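PDB 2AU3: DNA primase from Aquifex aeolicus, which probably synthesises the short RNA primers from which DNA polymerase starts during DNA replication, as a zinc-binding primase of the DnaG family. Local coordinates for residues Asn32-Cys37 / Ser46-Pro51; Gly146-Ser151 / Tyr181-Leu186; Arg187-Pro192 / Arg206-Asp211. One frame throughout, in Å; residues are numbered along the deposited sequence.

Interaction 1 (Asn32-Cys37 / Ser46-Pro51); sequences NYRTNC and SFYVSP. With ZN (zinc ion), chain B.
Y33 and V49 hold each other by two backbone hydrogen bonds, Y33 N to V49 O at 2.9 Å and V49 N to Y33 O at 2.8 Å, both close to straight. They form a hydrogen-bonded pair of the antiparallel hairpin 32-35/47-50, inside the five-stranded sheet of the CHC2 zinc ribbon. At the next hydrogen-bonded pair, T35 N gives a more bent bond to F47 O, and the return bond from F47 N to T35 O is weak. Each end of the ladder carries a water: one donates to N32 OD1 and is hydrogen-bonded to S50 OG, which also bonds K53 N; the other accepts from C37 N and S46 N. Between the bonded pairs, R34 and Y48 lie side by side on one face, and R34 CB sits over the Y48 ring, 3.9 Å from its centroid, in a CH-pi contact. On the other face Y33, T35, F47 and V49 line up; the edge of the Y33 ring meets P51, and helix 16-23 packs against Y33, V49 and P51. With H40, C58 and C61, C37 binds the zinc. Its SG stands anti to the backbone N (chi1 -175°), a setting that brings it obliquely to the F47 ring, 3.8 Å from CD1, while SG meets the zinc at 2.3 Å.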
loop_
_atom_site.group_PDB
_atom_site.type_symbol
_atom_site.label_atom_id
_atom_site.label_comp_id
_atom_site.label_asym_id
_atom_site.label_seq_id
_atom_site.Cartn_x
_atom_site.Cartn_y
_atom_site.Cartn_z
ATOM N N ASN A 32 6.830 -22.420 -6.419
ATOM C CA ASN A 32 5.488 -22.349 -5.888
ATOM C C ASN A 32 4.719 -23.631 -6.226
ATOM O O ASN A 32 5.236 -24.504 -6.936
ATOM C CB ASN A 32 4.753 -21.113 -6.430
ATOM C CG ASN A 32 5.437 -19.797 -6.027
ATOM O OD1 ASN A 32 5.581 -19.499 -4.850
ATOM N ND2 ASN A 32 5.890 -19.031 -7.022
ATOM N N TYR A 33 3.502 -23.740 -5.699
ATOM C CA TYR A 33 2.562 -24.776 -6.123
ATOM C C TYR A 33 1.330 -24.105 -6.654
ATOM O O TYR A 33 0.989 -23.004 -6.230
ATOM C CB TYR A 33 2.186 -25.699 -4.965
ATOM C CG TYR A 33 3.329 -26.548 -4.483
ATOM C CD1 TYR A 33 3.577 -27.792 -5.049
ATOM C CD2 TYR A 33 4.162 -26.112 -3.456
ATOM C CE1 TYR A 33 4.632 -28.581 -4.616
ATOM C CE2 TYR A 33 5.220 -26.897 -3.011
ATOM C CZ TYR A 33 5.443 -28.137 -3.587
ATOM O OH TYR A 33 6.508 -28.928 -3.177
ATOM N N ARG A 34 0.680 -24.747 -7.618
ATOM C CA ARG A 34 -0.561 -24.223 -8.136
ATOM C C ARG A 34 -1.561 -25.350 -8.361
ATOM O O ARG A 34 -1.181 -26.528 -8.495
ATOM C CB ARG A 34 -0.340 -23.409 -9.417
ATOM C CG ARG A 34 -0.278 -24.257 -10.646
ATOM C CD ARG A 34 -0.480 -23.528 -11.968
ATOM N NE ARG A 34 -0.300 -24.498 -13.055
ATOM C CZ ARG A 34 0.249 -24.233 -14.228
ATOM N NH1 ARG A 34 0.683 -23.014 -14.507
ATOM N NH2 ARG A 34 0.379 -25.195 -15.120
ATOM N N THR A 35 -2.835 -24.972 -8.386
ATOM C CA THR A 35 -3.940 -25.906 -8.578
ATOM C C THR A 35 -5.168 -25.071 -8.949
ATOM O O THR A 35 -5.066 -23.838 -9.068
ATOM C CB THR A 35 -4.162 -26.744 -7.285
ATOM O OG1 THR A 35 -5.166 -27.748 -7.503
ATOM C CG2 THR A 35 -4.740 -25.896 -6.176
ATOM N N ASN A 36 -6.310 -25.711 -9.195
ATOM C CA ASN A 36 -7.509 -24.936 -9.518
ATOM C C ASN A 36 -8.116 -24.468 -8.219
ATOM O O ASN A 36 -8.141 -25.212 -7.235
ATOM C CB ASN A 36 -8.549 -25.739 -10.319
ATOM C CG ASN A 36 -7.972 -26.390 -11.559
ATOM O OD1 ASN A 36 -7.924 -25.788 -12.632
ATOM N ND2 ASN A 36 -7.568 -27.641 -11.428
ATOM N N CYS A 37 -8.647 -23.255 -8.223
ATOM C CA CYS A 37 -9.218 -22.688 -7.005
ATOM C C CYS A 37 -10.512 -23.415 -6.575
ATOM O O CYS A 37 -11.388 -23.656 -7.399
ATOM C CB CYS A 37 -9.468 -21.195 -7.189
ATOM S SG CYS A 37 -10.045 -20.362 -5.698
ATOM N N SER A 46 -5.331 -21.025 -11.064
ATOM C CA SER A 46 -4.960 -19.648 -10.732
ATOM C C SER A 46 -4.648 -19.481 -9.245
ATOM O O SER A 46 -4.416 -18.372 -8.775
ATOM C CB SER A 46 -6.097 -18.697 -11.102
ATOM O OG SER A 46 -6.453 -18.873 -12.453
ATOM N N PHE A 47 -4.643 -20.595 -8.528
ATOM C CA PHE A 47 -4.523 -20.614 -7.067
ATOM C C PHE A 47 -3.129 -21.085 -6.693
ATOM O O PHE A 47 -2.767 -22.246 -6.950
ATOM C CB PHE A 47 -5.589 -21.563 -6.501
ATOM C CG PHE A 47 -5.614 -21.644 -5.001
ATOM C CD1 PHE A 47 -6.619 -21.007 -4.282
ATOM C CD2 PHE A 47 -4.668 -22.416 -4.310
ATOM C CE1 PHE A 47 -6.675 -21.106 -2.882
ATOM C CE2 PHE A 47 -4.710 -22.520 -2.921
ATOM C CZ PHE A 47 -5.718 -21.868 -2.199
ATOM N N TYR A 48 -2.351 -20.186 -6.085
ATOM C CA TYR A 48 -0.939 -20.424 -5.827
ATOM C C TYR A 48 -0.632 -20.514 -4.348
ATOM O O TYR A 48 -1.223 -19.812 -3.535
ATOM C CB TYR A 48 -0.069 -19.341 -6.479
ATOM C CG TYR A 48 -0.021 -19.445 -7.988
ATOM C CD1 TYR A 48 1.040 -20.068 -8.629
ATOM C CD2 TYR A 48 -1.047 -18.918 -8.767
ATOM C CE1 TYR A 48 1.088 -20.152 -10.015
ATOM C CE2 TYR A 48 -1.012 -19.005 -10.138
ATOM C CZ TYR A 48 0.052 -19.627 -10.755
ATOM O OH TYR A 48 0.062 -19.714 -12.117
ATOM N N VAL A 49 0.296 -21.407 -4.010
ATOM C CA VAL A 49 0.783 -21.544 -2.656
ATOM C C VAL A 49 2.282 -21.291 -2.676
ATOM O O VAL A 49 3.007 -21.935 -3.431
ATOM C CB VAL A 49 0.478 -22.955 -2.100
ATOM C CG1 VAL A 49 1.025 -23.087 -0.678
ATOM C CG2 VAL A 49 -1.052 -23.239 -2.141
ATOM N N SER A 50 2.741 -20.316 -1.894
ATOM C CA SER A 50 4.163 -19.995 -1.876
ATOM C C SER A 50 4.770 -20.579 -0.604
ATOM O O SER A 50 4.392 -20.191 0.500
ATOM C CB SER A 50 4.353 -18.475 -1.919
ATOM O OG SER A 50 5.642 -18.109 -1.455
ATOM N N PRO A 51 5.665 -21.553 -0.740
ATOM C CA PRO A 51 6.412 -22.024 0.423
ATOM C C PRO A 51 7.233 -20.899 1.091
ATOM O O PRO A 51 7.363 -20.914 2.310
ATOM C CB PRO A 51 7.325 -23.119 -0.156
ATOM C CG PRO A 51 6.660 -23.556 -1.443
ATOM C CD PRO A 51 5.967 -22.318 -1.966
HETATM ZN ZN ZN B . -10.137 -18.269 -6.566
HETATM O O HOH W 1 6.635 -17.198 -3.875
HETATM O O HOH W 2 -8.075 -21.735 -10.424
#

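Interaction 2 (Gly146-Ser151 / Tyr181-Leu186); sequences GYAPSS and YRDLFL
A148 points its methyl against the turn formed by D183 to L186, where CB lies 3.3 Å from D183 OD2 and equally near F185 O. That type I beta turn is closed by L186 N to D183 O, and D183 OD1 adds an Asx turn, accepting from F185 N at 2.9 Å, the donor well above the carboxylate plane. The other carboxylate oxygen, OD2, receives a hydrogen bond from a water that also donates to S150 O, and is bonded to Y116 of helix 101-122. At S150 the chain reaches the N-cap of helix 151-161, the side chain capping A153 N, while L186 CD1 packs 3.6 Å from S150 N. The contact thus joins the loop after edge strand 146-147, and the start of the helix, to the end of the small hairpin 173-174/182-183 in the catalytic core's N-terminal domain. S151, in the helix's first turn, has OG beside its own N (chi1 -66°), from where it accepts a nearly straight bond from D183 N at 2.7 Å. Replacing S151 with an alanine would probably leave D183 N without this acceptor and the hairpin end less firmly held. S151 CB also rests 3.3 Å from Y181 O.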
loop_
_atom_site.group_PDB
_atom_site.type_symbol
_atom_site.label_atom_id
_atom_site.label_comp_id
_atom_site.label_asym_id
_atom_site.label_seq_id
_atom_site.Cartn_x
_atom_site.Cartn_y
_atom_site.Cartn_z
ATOM N N GLY A 146 -12.252 -3.651 -2.458
ATOM C CA GLY A 146 -13.567 -4.076 -2.053
ATOM C C GLY A 146 -14.643 -3.021 -2.180
ATOM O O GLY A 146 -14.457 -1.964 -2.818
ATOM N N TYR A 147 -15.772 -3.310 -1.542
ATOM C CA TYR A 147 -16.940 -2.455 -1.526
ATOM C C TYR A 147 -17.672 -2.738 -0.231
ATOM O O TYR A 147 -17.763 -3.904 0.179
ATOM C CB TYR A 147 -17.844 -2.824 -2.687
ATOM C CG TYR A 147 -19.126 -2.042 -2.731
ATOM C CD1 TYR A 147 -19.115 -0.656 -2.807
ATOM C CD2 TYR A 147 -20.356 -2.692 -2.650
ATOM C CE1 TYR A 147 -20.299 0.060 -2.829
ATOM C CE2 TYR A 147 -21.544 -1.986 -2.687
ATOM C CZ TYR A 147 -21.504 -0.618 -2.776
ATOM O OH TYR A 147 -22.687 0.069 -2.797
ATOM N N ALA A 148 -18.209 -1.688 0.398
ATOM C CA ALA A 148 -18.975 -1.800 1.642
ATOM C C ALA A 148 -20.461 -1.627 1.348
ATOM O O ALA A 148 -20.929 -0.518 1.217
ATOM C CB ALA A 148 -18.510 -0.750 2.631
ATOM N N PRO A 149 -21.189 -2.729 1.177
ATOM C CA PRO A 149 -22.584 -2.663 0.739
ATOM C C PRO A 149 -23.596 -2.481 1.864
ATOM O O PRO A 149 -24.701 -2.042 1.570
ATOM C CB PRO A 149 -22.814 -4.032 0.076
ATOM C CG PRO A 149 -21.862 -4.993 0.847
ATOM C CD PRO A 149 -20.719 -4.115 1.347
ATOM N N SER A 150 -23.254 -2.831 3.100
ATOM C CA SER A 150 -24.269 -2.959 4.149
ATOM C C SER A 150 -23.608 -3.033 5.517
ATOM O O SER A 150 -22.698 -3.827 5.719
ATOM C CB SER A 150 -25.135 -4.220 3.888
ATOM O OG SER A 150 -25.857 -4.664 5.050
ATOM N N SER A 151 -24.078 -2.226 6.461
ATOM C CA SER A 151 -23.599 -2.333 7.835
ATOM C C SER A 151 -24.083 -3.640 8.476
ATOM O O SER A 151 -23.313 -4.343 9.131
ATOM C CB SER A 151 -24.055 -1.145 8.665
ATOM O OG SER A 151 -23.454 0.057 8.224
ATOM N N TYR A 181 -24.868 -0.635 14.675
ATOM C CA TYR A 181 -23.616 -0.229 14.056
ATOM C C TYR A 181 -23.763 0.257 12.607
ATOM O O TYR A 181 -24.587 -0.245 11.831
ATOM C CB TYR A 181 -22.575 -1.351 14.166
ATOM C CG TYR A 181 -22.338 -1.788 15.595
ATOM C CD1 TYR A 181 -21.505 -1.048 16.443
ATOM C CD2 TYR A 181 -22.992 -2.904 16.124
ATOM C CE1 TYR A 181 -21.313 -1.427 17.773
ATOM C CE2 TYR A 181 -22.804 -3.285 17.455
ATOM C CZ TYR A 181 -21.948 -2.546 18.266
ATOM O OH TYR A 181 -21.747 -2.907 19.588
ATOM N N ARG A 182 -22.975 1.267 12.273
ATOM C CA ARG A 182 -22.855 1.720 10.908
ATOM C C ARG A 182 -21.390 1.690 10.470
ATOM O O ARG A 182 -20.506 2.230 11.129
ATOM C CB ARG A 182 -23.443 3.121 10.739
ATOM C CG ARG A 182 -23.492 3.584 9.293
ATOM C CD ARG A 182 -24.267 4.875 9.104
ATOM N NE ARG A 182 -23.401 6.038 9.179
ATOM C CZ ARG A 182 -23.438 6.948 10.135
ATOM N NH1 ARG A 182 -24.301 6.845 11.136
ATOM N NH2 ARG A 182 -22.598 7.973 10.091
ATOM N N ASP A 183 -21.161 1.042 9.344
ATOM C CA ASP A 183 -19.844 0.907 8.769
ATOM C C ASP A 183 -19.364 2.289 8.382
ATOM O O ASP A 183 -20.032 2.992 7.640
ATOM C CB ASP A 183 -19.954 0.052 7.509
ATOM C CG ASP A 183 -18.606 -0.277 6.887
ATOM O OD1 ASP A 183 -17.552 0.235 7.350
ATOM O OD2 ASP A 183 -18.519 -1.039 5.910
ATOM N N LEU A 184 -18.195 2.665 8.871
ATOM C CA LEU A 184 -17.581 3.929 8.487
ATOM C C LEU A 184 -17.441 4.070 6.951
ATOM O O LEU A 184 -17.596 5.162 6.395
ATOM C CB LEU A 184 -16.209 4.058 9.156
ATOM C CG LEU A 184 -15.339 5.281 8.836
ATOM C CD1 LEU A 184 -16.003 6.566 9.358
ATOM C CD2 LEU A 184 -13.914 5.125 9.399
ATOM N N PHE A 185 -17.199 2.952 6.283
ATOM C CA PHE A 185 -16.932 2.933 4.848
ATOM C C PHE A 185 -18.163 2.645 3.986
ATOM O O PHE A 185 -18.040 2.480 2.762
ATOM C CB PHE A 185 -15.838 1.913 4.567
ATOM C CG PHE A 185 -14.559 2.252 5.228
ATOM C CD1 PHE A 185 -13.731 3.223 4.682
ATOM C CD2 PHE A 185 -14.209 1.672 6.437
ATOM C CE1 PHE A 185 -12.554 3.581 5.311
ATOM C CE2 PHE A 185 -13.013 2.025 7.078
ATOM C CZ PHE A 185 -12.194 2.969 6.513
ATOM N N LEU A 186 -19.341 2.607 4.612
ATOM C CA LEU A 186 -20.593 2.277 3.912
ATOM C C LEU A 186 -20.699 2.925 2.530
ATOM O O LEU A 186 -20.494 4.122 2.395
ATOM C CB LEU A 186 -21.818 2.651 4.764
ATOM C CG LEU A 186 -23.180 2.194 4.245
ATOM C CD1 LEU A 186 -23.236 0.663 4.148
ATOM C CD2 LEU A 186 -24.277 2.695 5.187
HETATM O O HOH W 3 -20.452 -2.696 4.683
#

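Interaction 3 (Arg187-Pro192 / Arg206-Asp211); sequences RRVVIP and RRIVED
R188 lays its side chain across R207, the flat guanidinium covering R207 CB, which stands 3.5 Å from its plane and over its centre. CG of R188 is anti to the carbonyl carbon (chi1 -63°) and the chain then runs extended to NE, which carries the head group past the R206-R207 backbone. The two guanidinium planes are turned 75° apart, and R188 NH2 comes to 4.4 Å from R207 NE, a like-charge approach. Each group is drawn to backbone oxygens instead: R188 NH1 and NH2 donate to G205 O and P214 O, and R207 NE to S213 O. R207 also sends NH1 to V209 O at 3.0 Å, closing its side chain back over its own segment. These carbonyl oxygens probably offset part of the repulsion between the two charges.

On the other side of the backbone, V189 CG2 meets I208 CG2 at 3.8 Å, the two side chains crossing at about a right angle. I208 CG1 is wedged between its own N and carbonyl carbon (chi1 54°) and reaches R187 O at 3.4 Å. Beyond it, R187 touches V209 CG1 with its CG.

The backbones are tied by R206 N to V189 O at 2.9 Å and by V189 N to R206 O. V189 and R206 thus form an antiparallel hydrogen-bonded pair towards the open end of the beta hairpin 188-194/200-207, the central two strands of the four-stranded sheet in the catalytic core's N-terminal domain.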
loop_
_atom_site.group_PDB
_atom_site.type_symbol
_atom_site.label_atom_id
_atom_site.label_comp_id
_atom_site.label_asym_id
_atom_site.label_seq_id
_atom_site.Cartn_x
_atom_site.Cartn_y
_atom_site.Cartn_z
ATOM N N ARG A 187 -20.956 2.100 1.509
ATOM C CA ARG A 187 -21.216 2.580 0.155
ATOM C C ARG A 187 -19.962 3.010 -0.600
ATOM O O ARG A 187 -20.058 3.530 -1.684
ATOM C CB ARG A 187 -22.259 3.720 0.191
ATOM C CG ARG A 187 -23.181 3.800 -1.016
ATOM C CD ARG A 187 -24.093 2.584 -1.231
ATOM N NE ARG A 187 -25.014 2.368 -0.116
ATOM C CZ ARG A 187 -25.303 1.182 0.394
ATOM N NH1 ARG A 187 -24.750 0.084 -0.105
ATOM N NH2 ARG A 187 -26.138 1.087 1.415
ATOM N N ARG A 188 -18.782 2.785 -0.031
ATOM C CA ARG A 188 -17.538 3.198 -0.674
ATOM C C ARG A 188 -16.810 2.020 -1.284
ATOM O O ARG A 188 -16.946 0.890 -0.820
ATOM C CB ARG A 188 -16.593 3.880 0.321
ATOM C CG ARG A 188 -17.135 5.163 0.915
ATOM C CD ARG A 188 -16.206 5.839 1.920
ATOM N NE ARG A 188 -16.864 7.072 2.355
ATOM C CZ ARG A 188 -16.532 8.284 1.959
ATOM N NH1 ARG A 188 -15.466 8.467 1.174
ATOM N NH2 ARG A 188 -17.260 9.318 2.359
ATOM N N VAL A 189 -16.016 2.296 -2.314
ATOM C CA VAL A 189 -15.048 1.324 -2.806
ATOM C C VAL A 189 -13.930 1.353 -1.773
ATOM O O VAL A 189 -13.487 2.413 -1.384
ATOM C CB VAL A 189 -14.549 1.685 -4.230
ATOM C CG1 VAL A 189 -13.191 0.948 -4.587
ATOM C CG2 VAL A 189 -15.670 1.341 -5.275
ATOM N N VAL A 190 -13.552 0.180 -1.276
ATOM C CA VAL A 190 -12.661 0.070 -0.169
ATOM C C VAL A 190 -11.291 -0.307 -0.695
ATOM O O VAL A 190 -11.159 -1.205 -1.528
ATOM C CB VAL A 190 -13.149 -0.990 0.836
ATOM C CG1 VAL A 190 -12.099 -1.235 1.874
ATOM C CG2 VAL A 190 -14.486 -0.545 1.517
ATOM N N ILE A 191 -10.275 0.394 -0.204
ATOM C CA ILE A 191 -8.891 0.094 -0.547
ATOM C C ILE A 191 -8.166 -0.260 0.743
ATOM O O ILE A 191 -7.893 0.613 1.578
ATOM C CB ILE A 191 -8.213 1.322 -1.245
ATOM C CG1 ILE A 191 -9.072 1.841 -2.410
ATOM C CG2 ILE A 191 -6.825 0.969 -1.744
ATOM C CD1 ILE A 191 -9.890 3.115 -2.056
ATOM N N PRO A 192 -7.911 -1.548 0.945
ATOM C CA PRO A 192 -7.247 -1.999 2.161
ATOM C C PRO A 192 -5.871 -1.383 2.288
ATOM O O PRO A 192 -5.155 -1.258 1.293
ATOM C CB PRO A 192 -7.127 -3.506 1.945
ATOM C CG PRO A 192 -8.340 -3.808 1.088
ATOM C CD PRO A 192 -8.279 -2.680 0.080
ATOM N N ARG A 206 -13.285 5.269 -1.004
ATOM C CA ARG A 206 -13.549 6.301 -2.020
ATOM C C ARG A 206 -15.044 6.296 -2.250
ATOM O O ARG A 206 -15.587 5.303 -2.671
ATOM C CB ARG A 206 -12.840 5.910 -3.330
ATOM C CG ARG A 206 -13.301 6.667 -4.597
ATOM C CD ARG A 206 -13.389 8.175 -4.417
ATOM N NE ARG A 206 -12.582 8.896 -5.400
ATOM C CZ ARG A 206 -13.059 9.793 -6.253
ATOM N NH1 ARG A 206 -14.356 10.098 -6.252
ATOM N NH2 ARG A 206 -12.235 10.393 -7.111
ATOM N N ARG A 207 -15.739 7.385 -1.982
ATOM C CA ARG A 207 -17.177 7.293 -2.196
ATOM C C ARG A 207 -17.543 7.335 -3.698
ATOM O O ARG A 207 -16.835 7.948 -4.511
ATOM C CB ARG A 207 -17.951 8.277 -1.317
ATOM C CG ARG A 207 -18.305 9.563 -1.939
ATOM C CD ARG A 207 -19.137 10.437 -1.022
ATOM N NE ARG A 207 -18.650 11.806 -1.055
ATOM C CZ ARG A 207 -18.695 12.577 -2.136
ATOM N NH1 ARG A 207 -19.236 12.110 -3.251
ATOM N NH2 ARG A 207 -18.227 13.817 -2.100
ATOM N N ILE A 208 -18.564 6.568 -4.065
ATOM C CA ILE A 208 -18.991 6.466 -5.456
ATOM C C ILE A 208 -20.411 7.011 -5.632
ATOM O O ILE A 208 -20.910 7.104 -6.756
ATOM C CB ILE A 208 -18.888 5.005 -5.972
ATOM C CG1 ILE A 208 -19.645 4.030 -5.045
ATOM C CG2 ILE A 208 -17.413 4.613 -6.149
ATOM C CD1 ILE A 208 -19.832 2.617 -5.609
ATOM N N VAL A 209 -21.060 7.351 -4.517
ATOM C CA VAL A 209 -22.346 8.048 -4.575
ATOM C C VAL A 209 -22.176 9.538 -4.268
ATOM O O VAL A 209 -21.190 9.934 -3.655
ATOM C CB VAL A 209 -23.406 7.401 -3.646
ATOM C CG1 VAL A 209 -23.584 5.914 -3.991
ATOM C CG2 VAL A 209 -23.032 7.560 -2.179
ATOM N N GLU A 210 -23.138 10.348 -4.712
ATOM C CA GLU A 210 -23.199 11.781 -4.391
ATOM C C GLU A 210 -23.683 12.020 -2.961
ATOM O O GLU A 210 -24.774 11.585 -2.586
ATOM C CB GLU A 210 -24.118 12.507 -5.380
ATOM C CG GLU A 210 -23.365 13.304 -6.423
ATOM C CD GLU A 210 -24.181 13.552 -7.680
ATOM O OE1 GLU A 210 -25.035 14.474 -7.664
ATOM O OE2 GLU A 210 -23.953 12.839 -8.688
ATOM N N ASP A 211 -22.867 12.727 -2.180
ATOM C CA ASP A 211 -23.022 12.819 -0.724
ATOM C C ASP A 211 -22.299 14.082 -0.241
ATOM O O ASP A 211 -21.448 14.622 -0.950
ATOM C CB ASP A 211 -22.390 11.579 -0.059
ATOM C CG ASP A 211 -23.128 11.134 1.182
ATOM O OD1 ASP A 211 -22.977 11.792 2.234
ATOM O OD2 ASP A 211 -23.879 10.129 1.216
#

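Interactions 2 and 3 are neighbours, with centres about 9 Å apart, and both reach one four-stranded sheet, interaction 2 through strand 146-147, which borders strand 188-194. R187 bridges them: its N lies 2.6 Å from A148 O and its NH1 2.7 Å from P149 O, both probable hydrogen bonds. L186 is followed directly by R187, so the turn of interaction 2 leads into the strand of interaction 3. Interaction 1 belongs to the separate zinc-binding domain, its centre about 31 Å from that of interaction 2 and 32 Å from that of interaction 3. It alone carries a zinc ligand. Interaction 3 comes towards the predicted magnesium site, the R206 side chain lying about 11 Å from that of D295.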